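Local coordinates for protein importin-95 (Chaetomium thermophilum, PDB 4XRI) that probably acts as a nuclear transport receptor of the importin-beta family, carrying protein cargoes into the nucleus and binding a small GTPase, at residues A[41-53]-A[64-76]. The protein carries 2 engineered substitutions. Numbering follows the deposited sequence.
Sequences NFSQYLLTLVQAL and AAAGIALKNAFSA
Leu-49 and Leu-70 meet at the middle of a roughly antiparallel helix pair, 42-53 against 64-72, whose axes cross at -146° and close to 7.8 Å. CD1 of Leu-49 lies against the backbone of the opposing helix, 3.5 Å from Leu-70 N, and also covers one face of the Tyr-45 ring near its rim. Leu-70 has CG trans to its own N (chi1 177°), and its fork (chi2 62°) sets the two methyls on different neighbours: CD1 meets Leu-46 CD2 at 3.7 Å, the two side chains at about a right angle, while CD2 rests on CB of Val-50. Where Ala-66 faces the other helix, its CB comes within 3.5 Å of Leu-49 O, and Leu-53 CD2 packs on Gly-67 CA; small residues thus let the backbones approach closely. Toward the other end, Ala-73 CB touches Leu-46 CD2. It also lies 3.8 Å from Tyr-45 CE2, at the edge of that ring. Phe-42 presents its ring edge to Ala-73 O, with CZ 3.3 Å away, and takes Leu-46 CD2 against one face, toward the rim. A serine in place of Phe-42 would probably take the ring edge away from Ala-73 O and the ring face away from Leu-46 CD2, opening a gap at this end. Helix 79-91 continues the packing, with Trp-89 touching Leu-46 and Phe-74. The pair belongs to the N-terminal part of the helical HEAT-repeat solenoid, and its two helices are joined without direct hydrogen bonds or salt bridges, so their cohesion rests on burying apolar surface and on close shape fit.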
# COMPACT_ATOMS: atom_id res chain seq x y z
N ASN A 41 14.88 -28.01 -27.99
CA ASN A 41 16.24 -28.34 -27.59
C ASN A 41 16.80 -27.21 -26.74
O ASN A 41 17.35 -26.24 -27.25
CB ASN A 41 17.14 -28.59 -28.81
CG ASN A 41 18.48 -29.22 -28.45
OD1 ASN A 41 18.96 -29.09 -27.32
ND2 ASN A 41 19.08 -29.91 -29.41
N PHE A 42 16.66 -27.36 -25.42
CA PHE A 42 17.02 -26.31 -24.48
C PHE A 42 18.51 -25.97 -24.54
O PHE A 42 18.89 -24.80 -24.50
CB PHE A 42 16.63 -26.71 -23.06
CG PHE A 42 16.86 -25.64 -22.04
CD1 PHE A 42 16.11 -24.48 -22.06
CD2 PHE A 42 17.83 -25.80 -21.06
CE1 PHE A 42 16.33 -23.49 -21.12
CE2 PHE A 42 18.04 -24.82 -20.12
CZ PHE A 42 17.29 -23.66 -20.15
N SER A 43 19.34 -27.00 -24.64
CA SER A 43 20.79 -26.81 -24.69
C SER A 43 21.22 -26.03 -25.93
O SER A 43 22.03 -25.11 -25.84
CB SER A 43 21.51 -28.16 -24.65
OG SER A 43 21.32 -28.80 -23.40
N GLN A 44 20.66 -26.40 -27.07
CA GLN A 44 20.98 -25.73 -28.33
C GLN A 44 20.48 -24.29 -28.31
O GLN A 44 21.10 -23.40 -28.90
CB GLN A 44 20.38 -26.49 -29.51
CG GLN A 44 21.20 -26.40 -30.79
CD GLN A 44 22.57 -27.04 -30.64
OE1 GLN A 44 22.79 -27.90 -29.78
NE2 GLN A 44 23.51 -26.62 -31.48
N TYR A 45 19.36 -24.08 -27.63
CA TYR A 45 18.81 -22.75 -27.42
C TYR A 45 19.80 -21.89 -26.65
O TYR A 45 20.04 -20.74 -27.00
CB TYR A 45 17.47 -22.85 -26.68
CG TYR A 45 16.80 -21.52 -26.36
CD1 TYR A 45 16.33 -20.69 -27.37
CD2 TYR A 45 16.61 -21.12 -25.04
CE1 TYR A 45 15.71 -19.49 -27.08
CE2 TYR A 45 15.99 -19.93 -24.74
CZ TYR A 45 15.54 -19.11 -25.76
OH TYR A 45 14.92 -17.92 -25.46
N LEU A 46 20.38 -22.47 -25.61
CA LEU A 46 21.37 -21.78 -24.79
C LEU A 46 22.62 -21.43 -25.59
O LEU A 46 23.10 -20.30 -25.54
CB LEU A 46 21.76 -22.63 -23.57
CG LEU A 46 20.65 -22.95 -22.57
CD1 LEU A 46 21.24 -23.56 -21.30
CD2 LEU A 46 19.83 -21.71 -22.25
N LEU A 47 23.13 -22.41 -26.33
CA LEU A 47 24.32 -22.22 -27.15
C LEU A 47 24.12 -21.13 -28.19
O LEU A 47 24.96 -20.24 -28.33
CB LEU A 47 24.69 -23.53 -27.86
CG LEU A 47 25.44 -24.54 -27.00
CD1 LEU A 47 25.66 -25.84 -27.76
CD2 LEU A 47 26.77 -23.95 -26.57
N THR A 48 23.01 -21.21 -28.91
CA THR A 48 22.68 -20.23 -29.94
C THR A 48 22.68 -18.81 -29.38
O THR A 48 23.26 -17.89 -29.96
CB THR A 48 21.31 -20.51 -30.57
OG1 THR A 48 21.30 -21.84 -31.12
CG2 THR A 48 21.01 -19.51 -31.67
N LEU A 49 22.03 -18.65 -28.23
CA LEU A 49 21.88 -17.35 -27.60
C LEU A 49 23.20 -16.78 -27.08
O LEU A 49 23.48 -15.60 -27.26
CB LEU A 49 20.86 -17.42 -26.46
CG LEU A 49 19.40 -17.51 -26.88
CD1 LEU A 49 18.51 -17.56 -25.65
CD2 LEU A 49 19.04 -16.33 -27.76
N VAL A 50 23.99 -17.62 -26.43
CA VAL A 50 25.26 -17.16 -25.87
C VAL A 50 26.26 -16.85 -26.98
O VAL A 50 27.13 -15.99 -26.83
CB VAL A 50 25.86 -18.18 -24.87
CG1 VAL A 50 26.41 -19.40 -25.59
CG2 VAL A 50 26.94 -17.53 -24.02
N GLN A 51 26.13 -17.55 -28.11
CA GLN A 51 27.01 -17.31 -29.24
C GLN A 51 26.67 -15.97 -29.90
O GLN A 51 27.57 -15.22 -30.30
CB GLN A 51 26.91 -18.44 -30.26
CG GLN A 51 27.76 -19.65 -29.92
CD GLN A 51 27.59 -20.79 -30.91
OE1 GLN A 51 26.49 -21.06 -31.38
NE2 GLN A 51 28.70 -21.46 -31.23
N ALA A 52 25.38 -15.68 -30.00
CA ALA A 52 24.91 -14.42 -30.55
C ALA A 52 25.30 -13.26 -29.63
O ALA A 52 25.54 -12.14 -30.08
CB ALA A 52 23.41 -14.45 -30.76
N LEU A 53 25.35 -13.55 -28.33
CA LEU A 53 25.77 -12.57 -27.35
C LEU A 53 27.27 -12.28 -27.48
O LEU A 53 27.71 -11.14 -27.31
CB LEU A 53 25.45 -13.07 -25.93
CG LEU A 53 26.12 -12.36 -24.76
CD1 LEU A 53 25.69 -10.90 -24.68
CD2 LEU A 53 25.81 -13.09 -23.45
N ALA A 64 22.54 -7.74 -26.72
CA ALA A 64 21.87 -7.54 -25.45
C ALA A 64 20.61 -8.39 -25.38
O ALA A 64 20.35 -9.07 -24.39
CB ALA A 64 21.55 -6.07 -25.23
N ALA A 65 19.82 -8.34 -26.46
CA ALA A 65 18.60 -9.12 -26.57
C ALA A 65 18.87 -10.61 -26.39
O ALA A 65 18.12 -11.31 -25.71
CB ALA A 65 17.93 -8.86 -27.91
N ALA A 66 19.94 -11.08 -27.02
CA ALA A 66 20.35 -12.47 -26.90
C ALA A 66 20.72 -12.82 -25.46
O ALA A 66 20.32 -13.86 -24.95
CB ALA A 66 21.53 -12.76 -27.82
N GLY A 67 21.46 -11.92 -24.83
CA GLY A 67 21.89 -12.12 -23.45
C GLY A 67 20.73 -12.13 -22.48
O GLY A 67 20.71 -12.91 -21.53
N ILE A 68 19.76 -11.25 -22.71
CA ILE A 68 18.58 -11.18 -21.86
C ILE A 68 17.75 -12.45 -21.98
O ILE A 68 17.31 -13.01 -20.98
CB ILE A 68 17.70 -9.96 -22.20
CG1 ILE A 68 18.47 -8.67 -21.98
CG2 ILE A 68 16.44 -9.96 -21.34
CD1 ILE A 68 19.15 -8.58 -20.64
N ALA A 69 17.55 -12.89 -23.22
CA ALA A 69 16.81 -14.11 -23.50
C ALA A 69 17.49 -15.31 -22.85
O ALA A 69 16.83 -16.19 -22.29
CB ALA A 69 16.68 -14.33 -25.00
N LEU A 70 18.81 -15.34 -22.92
CA LEU A 70 19.61 -16.39 -22.31
C LEU A 70 19.44 -16.39 -20.79
O LEU A 70 19.23 -17.44 -20.18
CB LEU A 70 21.09 -16.21 -22.67
CG LEU A 70 22.08 -17.19 -22.04
CD1 LEU A 70 21.79 -18.61 -22.48
CD2 LEU A 70 23.51 -16.79 -22.41
N LYS A 71 19.53 -15.20 -20.20
CA LYS A 71 19.31 -15.03 -18.77
C LYS A 71 17.94 -15.55 -18.36
O LYS A 71 17.80 -16.25 -17.35
CB LYS A 71 19.46 -13.55 -18.38
CG LYS A 71 19.26 -13.26 -16.90
CD LYS A 71 17.87 -12.70 -16.61
CE LYS A 71 17.62 -11.39 -17.33
NZ LYS A 71 16.28 -10.83 -17.00
N ASN A 72 16.93 -15.20 -19.15
CA ASN A 72 15.56 -15.59 -18.85
C ASN A 72 15.28 -17.07 -19.10
O ASN A 72 14.22 -17.57 -18.74
CB ASN A 72 14.59 -14.75 -19.69
CG ASN A 72 14.50 -13.32 -19.22
OD1 ASN A 72 14.80 -13.01 -18.07
ND2 ASN A 72 14.08 -12.43 -20.11
N ALA A 73 16.24 -17.76 -19.70
CA ALA A 73 16.06 -19.17 -20.01
C ALA A 73 16.18 -20.03 -18.76
O ALA A 73 15.71 -21.16 -18.73
CB ALA A 73 17.07 -19.62 -21.06
N PHE A 74 16.82 -19.49 -17.73
CA PHE A 74 16.97 -20.21 -16.47
C PHE A 74 16.94 -19.27 -15.26
O PHE A 74 17.61 -19.52 -14.26
CB PHE A 74 18.26 -21.03 -16.47
CG PHE A 74 19.46 -20.28 -16.98
CD1 PHE A 74 20.23 -19.51 -16.13
CD2 PHE A 74 19.82 -20.36 -18.32
CE1 PHE A 74 21.33 -18.83 -16.60
CE2 PHE A 74 20.92 -19.67 -18.79
CZ PHE A 74 21.68 -18.91 -17.93
N SER A 75 16.16 -18.20 -15.36
CA SER A 75 15.98 -17.29 -14.23
C SER A 75 14.65 -16.55 -14.33
O SER A 75 14.13 -16.32 -15.42
CB SER A 75 17.13 -16.29 -14.15
OG SER A 75 17.13 -15.42 -15.26
N ALA A 76 14.10 -16.18 -13.18
CA ALA A 76 12.84 -15.44 -13.12
C ALA A 76 12.68 -14.74 -11.77
O ALA A 76 13.33 -15.11 -10.79
CB ALA A 76 11.66 -16.37 -13.38